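Long-range contacts in glucosamine-6-phosphate deaminase (PDB 1J5X), which is a member of the SIS-domain family, whose domains are built on a parallel sheet flanked by helices: residues 88-93 and 120-125; 197-202 and 297-302. All blocks are in the same frame, centred on the assembly; numbering follows the deposited sequence.

Contact 1 (88-93 and 120-125); sequences GEVAFQ and NDVLKK
V122 meets the end of helix 87-91 with both of its methyl groups, and it is the residue of helix 114-125 on which the contact turns, where two helices of the SIS domain pack beside its parallel sheet. Its CA lies 6.4 Å from the CA of A91. Because CG1 is anti to the backbone N (chi1 161°), the two branches spread over the last turn of the shorter helix: CG1 comes to 3.7 Å from V90 O, and CG2 sits 3.7 Å from A91 O. The same fork receives the aliphatic part of Q93, whose side chain runs aslant over V122, its CG 3.9 Å from V122 CG1. The amide of Q93 reaches on past the valine, where OE1 accepts a hydrogen bond from R126. One residue further on, L123 turns to the buried side. Its CG lies 3.8 Å from V90 CG1, the two side chains roughly perpendicular, and the leucine also packs on A104 and L106 of strand 102-107. V90 CG1 is 4.1 Å from V122 CG1, while A119, a turn earlier, touches V90 as well.

The backbone under V122 is a worked case of a Schellman motif. Q93, with positive phi (52°), is its C-prime residue, and Q93 N donates to V90 O at 3.0 Å, with K94 N returning to E89 O. V90 O therefore takes its hydrogen bond from its own segment, even where a V122 methyl lies against it. No hydrogen bond crosses between 88-93 and 120-125. The chemistry is thus graded with depth: V90 and L123 form the buried apolar part, with L123 also reaching the sheet, V122 shields carbonyls of a helix end, and Q93 contributes methylene outside and an amide tied to R126.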
loop_
_atom_site.group_PDB
_atom_site.type_symbol
_atom_site.label_atom_id
_atom_site.label_comp_id
_atom_site.label_asym_id
_atom_site.label_seq_id
_atom_site.Cartn_x
_atom_site.Cartn_y
_atom_site.Cartn_z
ATOM N N GLY A 88 3.214 15.739 7.246
ATOM C CA GLY A 88 2.970 16.798 8.218
ATOM C C GLY A 88 4.126 16.958 9.209
ATOM O O GLY A 88 4.447 18.060 9.626
ATOM N N GLU A 89 4.760 15.851 9.611
ATOM C CA GLU A 89 5.881 15.950 10.547
ATOM C C GLU A 89 7.085 16.670 9.916
ATOM O O GLU A 89 7.849 17.353 10.612
ATOM C CB GLU A 89 6.270 14.539 11.057
ATOM C CG GLU A 89 5.035 13.901 11.791
ATOM C CD GLU A 89 5.389 12.602 12.500
ATOM O OE1 GLU A 89 6.529 12.082 12.281
ATOM O OE2 GLU A 89 4.515 12.115 13.239
ATOM N N VAL A 90 7.267 16.509 8.612
ATOM C CA VAL A 90 8.361 17.168 7.940
ATOM C C VAL A 90 7.968 18.643 7.735
ATOM O O VAL A 90 8.761 19.552 7.981
ATOM C CB VAL A 90 8.643 16.534 6.541
ATOM C CG1 VAL A 90 9.776 17.294 5.828
ATOM C CG2 VAL A 90 9.077 14.995 6.698
ATOM N N ALA A 91 6.761 18.827 7.222
ATOM C CA ALA A 91 6.268 20.192 6.933
ATOM C C ALA A 91 6.385 21.109 8.127
ATOM O O ALA A 91 6.729 22.300 7.966
ATOM C CB ALA A 91 4.775 20.129 6.482
ATOM N N PHE A 92 6.080 20.602 9.328
ATOM C CA PHE A 92 6.153 21.446 10.508
ATOM C C PHE A 92 7.458 21.277 11.325
ATOM O O PHE A 92 7.575 21.785 12.425
ATOM C CB PHE A 92 4.869 21.237 11.319
ATOM C CG PHE A 92 3.671 21.888 10.681
ATOM C CD1 PHE A 92 3.458 23.265 10.822
ATOM C CD2 PHE A 92 2.831 21.176 9.839
ATOM C CE1 PHE A 92 2.414 23.911 10.111
ATOM C CE2 PHE A 92 1.792 21.813 9.122
ATOM C CZ PHE A 92 1.597 23.187 9.264
ATOM N N GLN A 93 8.410 20.587 10.722
ATOM C CA GLN A 93 9.748 20.355 11.259
ATOM C C GLN A 93 9.699 19.795 12.685
ATOM O O GLN A 93 10.392 20.303 13.628
ATOM C CB GLN A 93 10.572 21.676 11.193
ATOM C CG GLN A 93 10.786 22.088 9.719
ATOM C CD GLN A 93 11.716 23.294 9.577
ATOM O OE1 GLN A 93 12.944 23.162 9.662
ATOM N NE2 GLN A 93 11.130 24.463 9.361
ATOM N N ASN A 120 8.256 19.406 0.867
ATOM C CA ASN A 120 9.174 19.560 -0.230
ATOM C C ASN A 120 10.009 20.822 -0.028
ATOM O O ASN A 120 11.225 20.835 -0.212
ATOM C CB ASN A 120 8.346 19.651 -1.555
ATOM C CG ASN A 120 9.229 19.812 -2.773
ATOM O OD1 ASN A 120 10.116 18.970 -3.032
ATOM N ND2 ASN A 120 8.965 20.896 -3.570
ATOM N N ASP A 121 9.360 21.910 0.353
ATOM C CA ASP A 121 10.099 23.140 0.581
ATOM C C ASP A 121 11.124 23.033 1.751
ATOM O O ASP A 121 12.286 23.421 1.652
ATOM C CB ASP A 121 9.109 24.258 0.835
ATOM C CG ASP A 121 9.694 25.604 0.498
ATOM O OD1 ASP A 121 10.049 25.816 -0.707
ATOM O OD2 ASP A 121 9.827 26.422 1.438
ATOM N N VAL A 122 10.674 22.488 2.857
ATOM C CA VAL A 122 11.541 22.280 4.010
ATOM C C VAL A 122 12.742 21.387 3.602
ATOM O O VAL A 122 13.899 21.679 3.936
ATOM C CB VAL A 122 10.728 21.551 5.147
ATOM C CG1 VAL A 122 11.696 20.886 6.163
ATOM C CG2 VAL A 122 9.825 22.547 5.874
ATOM N N LEU A 123 12.484 20.300 2.880
ATOM C CA LEU A 123 13.590 19.383 2.549
ATOM C C LEU A 123 14.567 20.035 1.598
ATOM O O LEU A 123 15.791 19.860 1.734
ATOM C CB LEU A 123 13.069 18.071 1.937
ATOM C CG LEU A 123 12.374 17.235 3.010
ATOM C CD1 LEU A 123 11.415 16.192 2.381
ATOM C CD2 LEU A 123 13.483 16.520 3.849
ATOM N N LYS A 124 14.037 20.806 0.661
ATOM C CA LYS A 124 14.914 21.464 -0.307
ATOM C C LYS A 124 15.782 22.493 0.387
ATOM O O LYS A 124 16.938 22.653 0.044
ATOM C CB LYS A 124 14.091 22.127 -1.426
ATOM C CG LYS A 124 13.643 21.139 -2.534
ATOM C CD LYS A 124 12.572 21.723 -3.464
ATOM C CE LYS A 124 13.140 22.677 -4.480
ATOM N NZ LYS A 124 12.019 23.397 -5.222
ATOM N N LYS A 125 15.226 23.187 1.367
ATOM C CA LYS A 125 15.985 24.173 2.111
ATOM C C LYS A 125 16.986 23.519 3.049
ATOM O O LYS A 125 17.887 24.196 3.545
ATOM C CB LYS A 125 15.065 25.097 2.894
ATOM C CG LYS A 125 14.245 26.025 2.004
ATOM C CD LYS A 125 13.257 26.814 2.831
ATOM C CE LYS A 125 12.366 27.754 1.986
ATOM N NZ LYS A 125 11.399 28.421 2.929
#

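Contact 2 (197-202 and 297-302); sequences FDISWK and GDIPVS
The backbone of helix 184-205 and that of segment 297-302, in the loop between strand 289-293 and helix 313-326, come nearest at S200 and I299, whose CA atoms are 6.1 Å apart, with no hydrogen bond between them. I299 fills this gap by its two methyl ends. With CG2 anti to the backbone N and CG1 anti to the carbonyl carbon (chi1 -61°), both branches come up beside the serine: CG2 lies 3.4 Å from S200 OG, and CD1 is 3.8 Å from S200 CA. The hydroxyl is hydrogen-bonded to F196 O within the helix, so toward I299 it offers a van der Waals surface; S200 also touches P314 and I317 of helix 313-326. I199 CG2 stands 4.1 Å from I299 CG2, the two isoleucines running alongside each other in opposing senses, and 4.0 Å from P300 CD, the proline ring lying crosswise to the isoleucine. D298 OD1 makes a salt bridge to R280 and accepts a hydrogen bond from E292 N, and P300 O is bonded to the hydroxyl of Y192. Between the segments the fit is apolar; the polar ties, one of them to Y192 earlier in the same helix, lie around it and are likely to steady the path of the loop.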
loop_
_atom_site.group_PDB
_atom_site.type_symbol
_atom_site.label_atom_id
_atom_site.label_comp_id
_atom_site.label_asym_id
_atom_site.label_seq_id
_atom_site.Cartn_x
_atom_site.Cartn_y
_atom_site.Cartn_z
ATOM N N PHE A 197 -6.767 -11.764 -8.867
ATOM C CA PHE A 197 -7.941 -10.918 -8.665
ATOM C C PHE A 197 -9.219 -11.760 -8.627
ATOM O O PHE A 197 -10.028 -11.668 -7.688
ATOM C CB PHE A 197 -8.003 -9.873 -9.772
ATOM C CG PHE A 197 -9.248 -8.998 -9.710
ATOM C CD1 PHE A 197 -10.466 -9.440 -10.252
ATOM C CD2 PHE A 197 -9.214 -7.760 -9.062
ATOM C CE1 PHE A 197 -11.646 -8.653 -10.138
ATOM C CE2 PHE A 197 -10.371 -6.970 -8.943
ATOM C CZ PHE A 197 -11.585 -7.409 -9.476
ATOM N N ASP A 198 -9.385 -12.639 -9.623
ATOM C CA ASP A 198 -10.578 -13.470 -9.681
ATOM C C ASP A 198 -10.682 -14.411 -8.491
ATOM O O ASP A 198 -11.764 -14.605 -7.969
ATOM C CB ASP A 198 -10.643 -14.254 -11.032
ATOM C CG ASP A 198 -10.710 -13.327 -12.259
ATOM O OD1 ASP A 198 -11.139 -12.150 -12.148
ATOM O OD2 ASP A 198 -10.342 -13.773 -13.369
ATOM N N ILE A 199 -9.574 -15.008 -8.046
ATOM C CA ILE A 199 -9.625 -15.877 -6.887
ATOM C C ILE A 199 -10.033 -15.025 -5.667
ATOM O O ILE A 199 -10.835 -15.458 -4.806
ATOM C CB ILE A 199 -8.217 -16.561 -6.585
ATOM C CG1 ILE A 199 -7.894 -17.597 -7.700
ATOM C CG2 ILE A 199 -8.230 -17.199 -5.184
ATOM C CD1 ILE A 199 -6.447 -18.185 -7.682
ATOM N N SER A 200 -9.426 -13.850 -5.571
ATOM C CA SER A 200 -9.690 -12.951 -4.432
ATOM C C SER A 200 -11.187 -12.627 -4.393
ATOM O O SER A 200 -11.837 -12.788 -3.347
ATOM C CB SER A 200 -8.881 -11.642 -4.567
ATOM O OG SER A 200 -7.495 -11.905 -4.409
ATOM N N TRP A 201 -11.707 -12.191 -5.525
ATOM C CA TRP A 201 -13.125 -11.823 -5.591
ATOM C C TRP A 201 -14.027 -12.934 -5.139
ATOM O O TRP A 201 -14.913 -12.732 -4.283
ATOM C CB TRP A 201 -13.516 -11.393 -7.002
ATOM C CG TRP A 201 -14.905 -10.799 -7.034
ATOM C CD1 TRP A 201 -16.091 -11.472 -7.048
ATOM C CD2 TRP A 201 -15.229 -9.416 -6.901
ATOM N NE1 TRP A 201 -17.140 -10.592 -6.918
ATOM C CE2 TRP A 201 -16.639 -9.319 -6.828
ATOM C CE3 TRP A 201 -14.464 -8.240 -6.830
ATOM C CZ2 TRP A 201 -17.307 -8.075 -6.685
ATOM C CZ3 TRP A 201 -15.136 -6.998 -6.684
ATOM C CH2 TRP A 201 -16.541 -6.938 -6.615
ATOM N N LYS A 202 -13.775 -14.142 -5.655
ATOM C CA LYS A 202 -14.621 -15.286 -5.318
ATOM C C LYS A 202 -14.470 -15.795 -3.899
ATOM O O LYS A 202 -15.458 -16.206 -3.284
ATOM C CB LYS A 202 -14.429 -16.433 -6.348
ATOM C CG LYS A 202 -13.003 -16.981 -6.451
ATOM C CD LYS A 202 -12.587 -17.904 -5.269
ATOM C CE LYS A 202 -13.376 -19.237 -5.226
ATOM N NZ LYS A 202 -13.207 -20.000 -3.933
ATOM N N GLY A 297 -2.260 -20.591 1.595
ATOM C CA GLY A 297 -3.393 -19.961 2.242
ATOM C C GLY A 297 -4.625 -19.965 1.368
ATOM O O GLY A 297 -4.674 -20.669 0.354
ATOM N N ASP A 298 -5.615 -19.158 1.745
ATOM C CA ASP A 298 -6.879 -19.059 1.040
ATOM C C ASP A 298 -6.830 -18.392 -0.314
ATOM O O ASP A 298 -7.634 -18.700 -1.197
ATOM C CB ASP A 298 -7.892 -18.322 1.937
ATOM C CG ASP A 298 -8.052 -18.992 3.274
ATOM O OD1 ASP A 298 -7.317 -18.662 4.243
ATOM O OD2 ASP A 298 -8.924 -19.898 3.335
ATOM N N ILE A 299 -5.935 -17.422 -0.478
ATOM C CA ILE A 299 -5.763 -16.725 -1.747
ATOM C C ILE A 299 -4.257 -16.834 -2.051
ATOM O O ILE A 299 -3.414 -16.061 -1.556
ATOM C CB ILE A 299 -6.150 -15.225 -1.638
ATOM C CG1 ILE A 299 -7.632 -15.054 -1.247
ATOM C CG2 ILE A 299 -5.954 -14.539 -2.969
ATOM C CD1 ILE A 299 -7.989 -13.485 -1.047
ATOM N N PRO A 300 -3.876 -17.788 -2.914
ATOM C CA PRO A 300 -2.479 -17.993 -3.253
ATOM C C PRO A 300 -1.852 -16.871 -4.021
ATOM O O PRO A 300 -2.472 -16.310 -4.915
ATOM C CB PRO A 300 -2.496 -19.276 -4.117
ATOM C CG PRO A 300 -3.884 -19.844 -3.891
ATOM C CD PRO A 300 -4.735 -18.606 -3.772
ATOM N N VAL A 301 -0.610 -16.571 -3.639
ATOM C CA VAL A 301 0.234 -15.603 -4.323
ATOM C C VAL A 301 1.604 -15.788 -3.682
ATOM O O VAL A 301 1.661 -16.210 -2.511
ATOM C CB VAL A 301 -0.261 -14.167 -4.158
ATOM C CG1 VAL A 301 -0.232 -13.758 -2.638
ATOM C CG2 VAL A 301 0.622 -13.247 -5.014
ATOM N N SER A 302 2.688 -15.492 -4.414
ATOM C CA SER A 302 4.045 -15.675 -3.866
ATOM C C SER A 302 4.205 -15.066 -2.473
ATOM O O SER A 302 3.729 -13.961 -2.230
ATOM C CB SER A 302 5.070 -15.026 -4.787
ATOM O OG SER A 302 6.353 -14.906 -4.190
#

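In the fold
Contacts 1 and 2 follow one another along the chain and lie on opposite sides of its centre, about 40 Å apart between centres and about 30 Å between nearest atoms. They share no helix or strand. Contact 1 joins two helices that accompany the five-stranded parallel sheet; contact 2 sets a helix against the loop that follows strand 289-293, an outermost strand of the four-stranded sheet. Both are partly buried and apolar, without a hydrogen bond across, yet contact 1 runs out to an exposed residue, whereas none of the touching residues of contact 2 is exposed. Contact 1 turns on a helix end, contact 2 on the side of a long helix.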